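Local coordinates for protein amide synthase (Vibrio cholerae, PDB 1L5A) that is a nonribosomal peptide synthetase condensation enzyme of vibriobactin biosynthesis, an amide synthase that probably joins an acyl group to an amine, at residues I127-G131 / Y132-L136; G309-R312 / I313-E317. All blocks are in the same frame, centred on the assembly; numbering follows the deposited sequence.

Contact 1: I127-G131 / Y132-L136; sequences IVLDG and YGMML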
ATOM      1  N   ILE A 127      29.140  -7.156   1.654  1.00 32.41           N
ATOM      2  CA  ILE A 127      28.092  -8.084   2.039  1.00 26.62           C
ATOM      3  C   ILE A 127      27.228  -7.603   3.215  1.00 30.64           C
ATOM      4  O   ILE A 127      26.188  -8.204   3.501  1.00 32.90           O
ATOM      5  CB  ILE A 127      28.694  -9.486   2.340  1.00 24.34           C
ATOM      6  CG1 ILE A 127      27.612 -10.553   2.263  1.00 18.79           C
ATOM      7  CG2 ILE A 127      29.304  -9.528   3.736  1.00 16.92           C
ATOM      8  CD1 ILE A 127      28.190 -11.924   2.246  1.00  9.68           C
ATOM      9  N   VAL A 128      27.656  -6.547   3.906  1.00 24.48           N
ATOM     10  CA  VAL A 128      26.853  -5.988   5.003  1.00 26.67           C
ATOM     11  C   VAL A 128      26.644  -4.477   4.846  1.00 28.64           C
ATOM     12  O   VAL A 128      26.030  -3.843   5.704  1.00 34.17           O
ATOM     13  CB  VAL A 128      27.468  -6.228   6.409  1.00 21.03           C
ATOM     14  CG1 VAL A 128      27.536  -7.733   6.709  1.00 14.42           C
ATOM     15  CG2 VAL A 128      28.822  -5.566   6.490  1.00 22.46           C
ATOM     16  N   LEU A 129      27.118  -3.915   3.737  1.00 23.09           N
ATOM     17  CA  LEU A 129      26.989  -2.491   3.509  1.00 23.70           C
ATOM     18  C   LEU A 129      27.182  -2.082   2.043  1.00 27.47           C
ATOM     19  O   LEU A 129      28.090  -2.581   1.373  1.00 22.86           O
ATOM     20  CB  LEU A 129      28.023  -1.740   4.363  1.00 16.64           C
ATOM     21  CG  LEU A 129      27.720  -0.251   4.601  1.00 26.42           C
ATOM     22  CD1 LEU A 129      26.551  -0.133   5.605  1.00 14.46           C
ATOM     23  CD2 LEU A 129      28.979   0.475   5.138  1.00 27.17           C
ATOM     24  N   ASP A 130      26.323  -1.181   1.556  1.00 19.40           N
ATOM     25  CA  ASP A 130      26.441  -0.651   0.203  1.00 17.47           C
ATOM     26  C   ASP A 130      26.725   0.845   0.313  1.00 24.66           C
ATOM     27  O   ASP A 130      26.987   1.350   1.402  1.00 24.18           O
ATOM     28  CB  ASP A 130      25.172  -0.889  -0.635  1.00 20.13           C
ATOM     29  CG  ASP A 130      23.884  -0.448   0.069  1.00 33.56           C
ATOM     30  OD1 ASP A 130      23.889   0.603   0.764  1.00 31.55           O
ATOM     31  OD2 ASP A 130      22.852  -1.155  -0.098  1.00 27.75           O
ATOM     32  N   GLY A 131      26.658   1.562  -0.798  1.00 20.14           N
ATOM     33  CA  GLY A 131      26.958   2.981  -0.743  1.00 19.70           C
ATOM     34  C   GLY A 131      26.041   3.774   0.151  1.00 24.55           C
ATOM     35  O   GLY A 131      26.481   4.542   1.008  1.00 32.43           O
ATOM     36  N   TYR A 132      24.749   3.573  -0.043  1.00 31.46           N
ATOM     37  CA  TYR A 132      23.740   4.291   0.718  1.00 30.39           C
ATOM     38  C   TYR A 132      23.926   3.986   2.219  1.00 30.60           C
ATOM     39  O   TYR A 132      23.809   4.886   3.069  1.00 24.21           O
ATOM     40  CB  TYR A 132      22.335   3.902   0.212  1.00 22.69           C
ATOM     41  CG  TYR A 132      21.229   4.847   0.634  1.00 33.98           C
ATOM     42  CD1 TYR A 132      20.807   5.882  -0.209  1.00 35.69           C
ATOM     43  CD2 TYR A 132      20.597   4.709   1.877  1.00 26.29           C
ATOM     44  CE1 TYR A 132      19.770   6.769   0.179  1.00 26.91           C
ATOM     45  CE2 TYR A 132      19.576   5.573   2.266  1.00 35.61           C
ATOM     46  CZ  TYR A 132      19.164   6.603   1.413  1.00 37.46           C
ATOM     47  OH  TYR A 132      18.146   7.457   1.800  1.00 35.15           O
ATOM     48  N   GLY A 133      24.225   2.729   2.544  1.00 24.68           N
ATOM     49  CA  GLY A 133      24.447   2.387   3.941  1.00 24.56           C
ATOM     50  C   GLY A 133      25.613   3.206   4.520  1.00 30.32           C
ATOM     51  O   GLY A 133      25.546   3.726   5.651  1.00 18.43           O
ATOM     52  N   MET A 134      26.674   3.338   3.721  1.00 20.19           N
ATOM     53  CA  MET A 134      27.846   4.071   4.118  1.00 22.41           C
ATOM     54  C   MET A 134      27.496   5.515   4.452  1.00 28.23           C
ATOM     55  O   MET A 134      27.870   6.028   5.522  1.00 27.93           O
ATOM     56  CB  MET A 134      28.895   4.034   3.006  1.00 20.06           C
ATOM     57  CG  MET A 134      30.270   4.544   3.433  1.00 29.79           C
ATOM     58  SD  MET A 134      31.068   3.579   4.783  1.00 37.65           S
ATOM     59  CE  MET A 134      31.027   4.654   5.947  1.00 33.33           C
ATOM     60  N   MET A 135      26.774   6.185   3.560  1.00 30.44           N
ATOM     61  CA  MET A 135      26.436   7.563   3.865  1.00 28.14           C
ATOM     62  C   MET A 135      25.511   7.641   5.075  1.00 23.50           C
ATOM     63  O   MET A 135      25.640   8.573   5.869  1.00 29.91           O
ATOM     64  CB  MET A 135      25.870   8.293   2.633  1.00 30.23           C
ATOM     65  CG  MET A 135      24.407   8.235   2.405  1.00 36.93           C
ATOM     66  SD  MET A 135      23.442   9.344   3.459  1.00 34.15           S
ATOM     67  CE  MET A 135      21.869   8.506   3.190  1.00 27.01           C
ATOM     68  N   LEU A 136      24.611   6.668   5.240  1.00 17.38           N
ATOM     69  CA  LEU A 136      23.739   6.664   6.411  1.00 24.47           C
ATOM     70  C   LEU A 136      24.630   6.616   7.644  1.00 29.13           C
ATOM     71  O   LEU A 136      24.395   7.326   8.612  1.00 37.91           O
ATOM     72  CB  LEU A 136      22.804   5.455   6.427  1.00 21.40           C
ATOM     73  CG  LEU A 136      21.543   5.484   5.557  1.00 30.20           C
ATOM     74  CD1 LEU A 136      20.795   4.172   5.715  1.00 15.69           C
ATOM     75  CD2 LEU A 136      20.641   6.656   5.957  1.00 13.44           C
TER
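D130 and G133 come together where a loop turns into a helix. Their CA atoms lie 5.2 Å apart. D130 is the N-cap residue, and two backbone bonds start the helix behind it. M134 N donates to D130 O at 3.1 Å. M135 N donates to G131 O at 3.0 Å.

The D130 side chain adds a third bond. G133 N gives its hydrogen to D130 OD1 at 2.8 Å, with an N-H...O angle of 161°. The amide meets OD1 nearly in line with its C-O bond. The chi1 of 50° sets CG between the backbone N and the carbonyl carbon, which turns OD1 back to the amide of G133 at the start of the helix. OD1 also takes part in a salt bridge with R263. OD2 accepts from M275 N and V276 N. These bonds on both oxygens fix the rotation of the buried carboxylate.

L129 packs against the same turn. L129 CD1 lies 3.6 Å from G133 C. L129 CD2 touches M134 SD at 3.8 Å, and the two side chains cross at a slant. M134 CG is anti to the backbone N, and the bend at chi2 (62°) brings SD beside L129 CD2. On the helix itself, M135 CE sits 3.7 Å above one face of the Y132 ring, offset toward the rim.

D130 and G131 are the last two residues of the HHxxxDG signature of condensation domains. The geometry gives this aspartate a structural part: it caps a helix and ties it to R263 and to the M275-V276 backbone. The loop follows strand 117-125 and leads into helix 131-150. I127 packs on helix 6-14 and strand 54-56, while Y132 and M135 meet F339 beyond strand 333-337.

Contact 2: G309-R312 / I313-E317; sequences GRYR and IEQIE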
ATOM      1  N   GLY A 309      11.470  -2.563  -8.502  1.00 28.13           N
ATOM      2  CA  GLY A 309      12.850  -2.686  -8.067  1.00 27.29           C
ATOM      3  C   GLY A 309      13.272  -3.553  -6.888  1.00 31.80           C
ATOM      4  O   GLY A 309      14.457  -3.853  -6.744  1.00 34.51           O
ATOM      5  N   ARG A 310      12.335  -3.964  -6.050  1.00 31.66           N
ATOM      6  CA  ARG A 310      12.663  -4.764  -4.884  1.00 28.56           C
ATOM      7  C   ARG A 310      12.852  -6.219  -5.270  1.00 36.73           C
ATOM      8  O   ARG A 310      13.309  -7.041  -4.449  1.00 35.84           O
ATOM      9  CB  ARG A 310      11.550  -4.619  -3.833  1.00 30.85           C
ATOM     10  CG  ARG A 310      11.823  -5.295  -2.517  1.00 29.71           C
ATOM     11  CD  ARG A 310      10.928  -4.770  -1.416  1.00 29.37           C
ATOM     12  NE  ARG A 310      11.402  -5.205  -0.101  1.00 27.76           N
ATOM     13  CZ  ARG A 310      11.116  -4.584   1.040  1.00 27.97           C
ATOM     14  NH1 ARG A 310      10.356  -3.494   1.039  1.00 27.91           N
ATOM     15  NH2 ARG A 310      11.591  -5.047   2.183  1.00 26.89           N
ATOM     16  N   TYR A 311      12.497  -6.548  -6.516  1.00 36.10           N
ATOM     17  CA  TYR A 311      12.659  -7.927  -7.008  1.00 30.60           C
ATOM     18  C   TYR A 311      14.151  -8.049  -7.358  1.00 27.26           C
ATOM     19  O   TYR A 311      14.688  -7.303  -8.174  1.00 25.50           O
ATOM     20  CB  TYR A 311      11.765  -8.167  -8.244  1.00 33.30           C
ATOM     21  CG  TYR A 311      11.466  -9.629  -8.552  1.00 27.06           C
ATOM     22  CD1 TYR A 311      10.575 -10.366  -7.770  1.00 23.82           C
ATOM     23  CD2 TYR A 311      12.097 -10.276  -9.616  1.00 28.41           C
ATOM     24  CE1 TYR A 311      10.320 -11.713  -8.041  1.00 26.16           C
ATOM     25  CE2 TYR A 311      11.858 -11.610  -9.896  1.00 31.36           C
ATOM     26  CZ  TYR A 311      10.971 -12.330  -9.111  1.00 39.31           C
ATOM     27  OH  TYR A 311      10.767 -13.666  -9.395  1.00 44.31           O
ATOM     28  N   ARG A 312      14.829  -8.965  -6.693  1.00 31.84           N
ATOM     29  CA  ARG A 312      16.259  -9.163  -6.904  1.00 33.41           C
ATOM     30  C   ARG A 312      16.674  -9.592  -8.316  1.00 33.92           C
ATOM     31  O   ARG A 312      16.112 -10.526  -8.906  1.00 27.26           O
ATOM     32  CB  ARG A 312      16.773 -10.175  -5.878  1.00 34.99           C
ATOM     33  CG  ARG A 312      16.883  -9.615  -4.462  1.00 23.81           C
ATOM     34  CD  ARG A 312      18.304  -9.189  -4.240  1.00 33.85           C
ATOM     35  NE  ARG A 312      18.474  -7.759  -4.043  1.00 32.70           N
ATOM     36  CZ  ARG A 312      19.527  -7.082  -4.488  1.00 35.95           C
ATOM     37  NH1 ARG A 312      20.486  -7.705  -5.155  1.00 24.07           N
ATOM     38  NH2 ARG A 312      19.621  -5.786  -4.260  1.00 35.28           N
ATOM     39  N   ILE A 313      17.677  -8.900  -8.847  1.00 33.77           N
ATOM     40  CA  ILE A 313      18.186  -9.210 -10.171  1.00 32.54           C
ATOM     41  C   ILE A 313      18.714 -10.647 -10.181  1.00 32.46           C
ATOM     42  O   ILE A 313      18.653 -11.330 -11.201  1.00 35.61           O
ATOM     43  CB  ILE A 313      19.317  -8.227 -10.578  1.00 36.34           C
ATOM     44  CG1 ILE A 313      19.726  -8.473 -12.033  1.00 30.10           C
ATOM     45  CG2 ILE A 313      20.523  -8.389  -9.651  1.00 34.91           C
ATOM     46  CD1 ILE A 313      18.737  -7.960 -13.056  1.00 28.62           C
ATOM     47  N   GLU A 314      19.228 -11.113  -9.048  1.00 27.94           N
ATOM     48  CA  GLU A 314      19.735 -12.478  -8.977  1.00 28.21           C
ATOM     49  C   GLU A 314      18.576 -13.401  -9.249  1.00 33.31           C
ATOM     50  O   GLU A 314      18.729 -14.436  -9.905  1.00 38.78           O
ATOM     51  CB  GLU A 314      20.316 -12.799  -7.590  1.00 26.23           C
ATOM     52  CG  GLU A 314      21.579 -12.021  -7.211  1.00 26.41           C
ATOM     53  CD  GLU A 314      21.292 -10.606  -6.727  1.00 33.83           C
ATOM     54  OE1 GLU A 314      20.103 -10.292  -6.495  1.00 37.38           O
ATOM     55  OE2 GLU A 314      22.256  -9.816  -6.558  1.00 33.50           O
ATOM     56  N   GLN A 315      17.409 -13.011  -8.733  1.00 39.54           N
ATOM     57  CA  GLN A 315      16.183 -13.790  -8.900  1.00 34.09           C
ATOM     58  C   GLN A 315      15.796 -13.744 -10.373  1.00 30.95           C
ATOM     59  O   GLN A 315      15.443 -14.763 -10.956  1.00 29.24           O
ATOM     60  CB  GLN A 315      15.047 -13.215  -8.039  1.00 28.15           C
ATOM     61  CG  GLN A 315      13.758 -14.031  -8.113  1.00 21.43           C
ATOM     62  CD  GLN A 315      13.993 -15.434  -7.627  1.00 36.88           C
ATOM     63  OE1 GLN A 315      14.429 -15.641  -6.492  1.00 40.75           O
ATOM     64  NE2 GLN A 315      13.726 -16.414  -8.482  1.00 34.30           N
ATOM     65  N   ILE A 316      15.861 -12.553 -10.965  1.00 25.11           N
ATOM     66  CA  ILE A 316      15.558 -12.404 -12.378  1.00 29.80           C
ATOM     67  C   ILE A 316      16.488 -13.360 -13.146  1.00 32.20           C
ATOM     68  O   ILE A 316      16.026 -14.117 -13.990  1.00 35.02           O
ATOM     69  CB  ILE A 316      15.790 -10.954 -12.880  1.00 28.34           C
ATOM     70  CG1 ILE A 316      14.818  -9.992 -12.196  1.00 24.26           C
ATOM     71  CG2 ILE A 316      15.590 -10.891 -14.379  1.00 30.38           C
ATOM     72  CD1 ILE A 316      14.880  -8.565 -12.735  1.00 20.68           C
ATOM     73  N   GLU A 317      17.781 -13.351 -12.833  1.00 28.62           N
ATOM     74  CA  GLU A 317      18.708 -14.244 -13.527  1.00 39.81           C
ATOM     75  C   GLU A 317      18.138 -15.664 -13.525  1.00 44.40           C
ATOM     76  O   GLU A 317      18.088 -16.318 -14.578  1.00 45.01           O
ATOM     77  CB  GLU A 317      20.106 -14.248 -12.879  1.00 29.65           C
ATOM     78  CG  GLU A 317      20.863 -12.912 -12.933  1.00 31.18           C
ATOM     79  CD  GLU A 317      22.216 -12.963 -12.211  1.00 38.09           C
ATOM     80  OE1 GLU A 317      22.345 -13.708 -11.209  1.00 36.44           O
ATOM     81  OE2 GLU A 317      23.152 -12.250 -12.643  1.00 47.15           O
TER
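Y311 and R312 send their side chains to different parts of the first turn of helix 313-319. The packed part is formed by Y311 with I316 and Q315. I316 CG1 comes to the edge of the Y311 ring, near its plane, 3.8 Å from Y311 CD2. Q315 CG approaches the phenol end obliquely, 3.3 Å from Y311 OH. The Q315 amide plane is turned 61° from the ring. Both polar ends reach the same carboxylate: Y311 OH bonds D319 OD2, and Q315 NE2 bonds D319 OD1.

R312 is the N-cap residue. R312 O accepts from I316 N at 2.9 Å, in the carbonyl plane. Q315 N adds a weak bond to R312 O at 2.8 Å.

The looser part is a partly exposed salt bridge. R312 and E314 run side by side, with their flat groups nearly coplanar. R312 NH1 donates to E314 OE1 at 2.9 Å, on its syn lone pair. Bends at chi2 and chi3 turn the arginine toward the glutamate. Its NH2 bonds V276 O, so this guanidinium has partners on both terminal nitrogens.

The turn joins helix 291-307 to helix 313-319. N277, at the start of strand 277-282, bonds G309 O, Y311 O and I313 N. Helix 175-189 covers Y311 and I316, and helix 161-172 also touches Y311.

In the fold
Contact 1 comes first along the chain and contact 2 follows in series. Their centres are about 19 Å apart. Their nearest atoms are about 7 Å apart and do not touch. Each is a helix start: contact 1 opens helix 131-150 after strand 117-125, and contact 2 opens helix 313-319 after helix 291-307. They share a neighbour, the backbone at M275-V276 just before strand 277-282. D130 of contact 1 takes its amides, and R312 of contact 2 bonds its carbonyl at V276. This short piece of chain therefore links the signature loop to the turn at 309-317 within the one condensation domain.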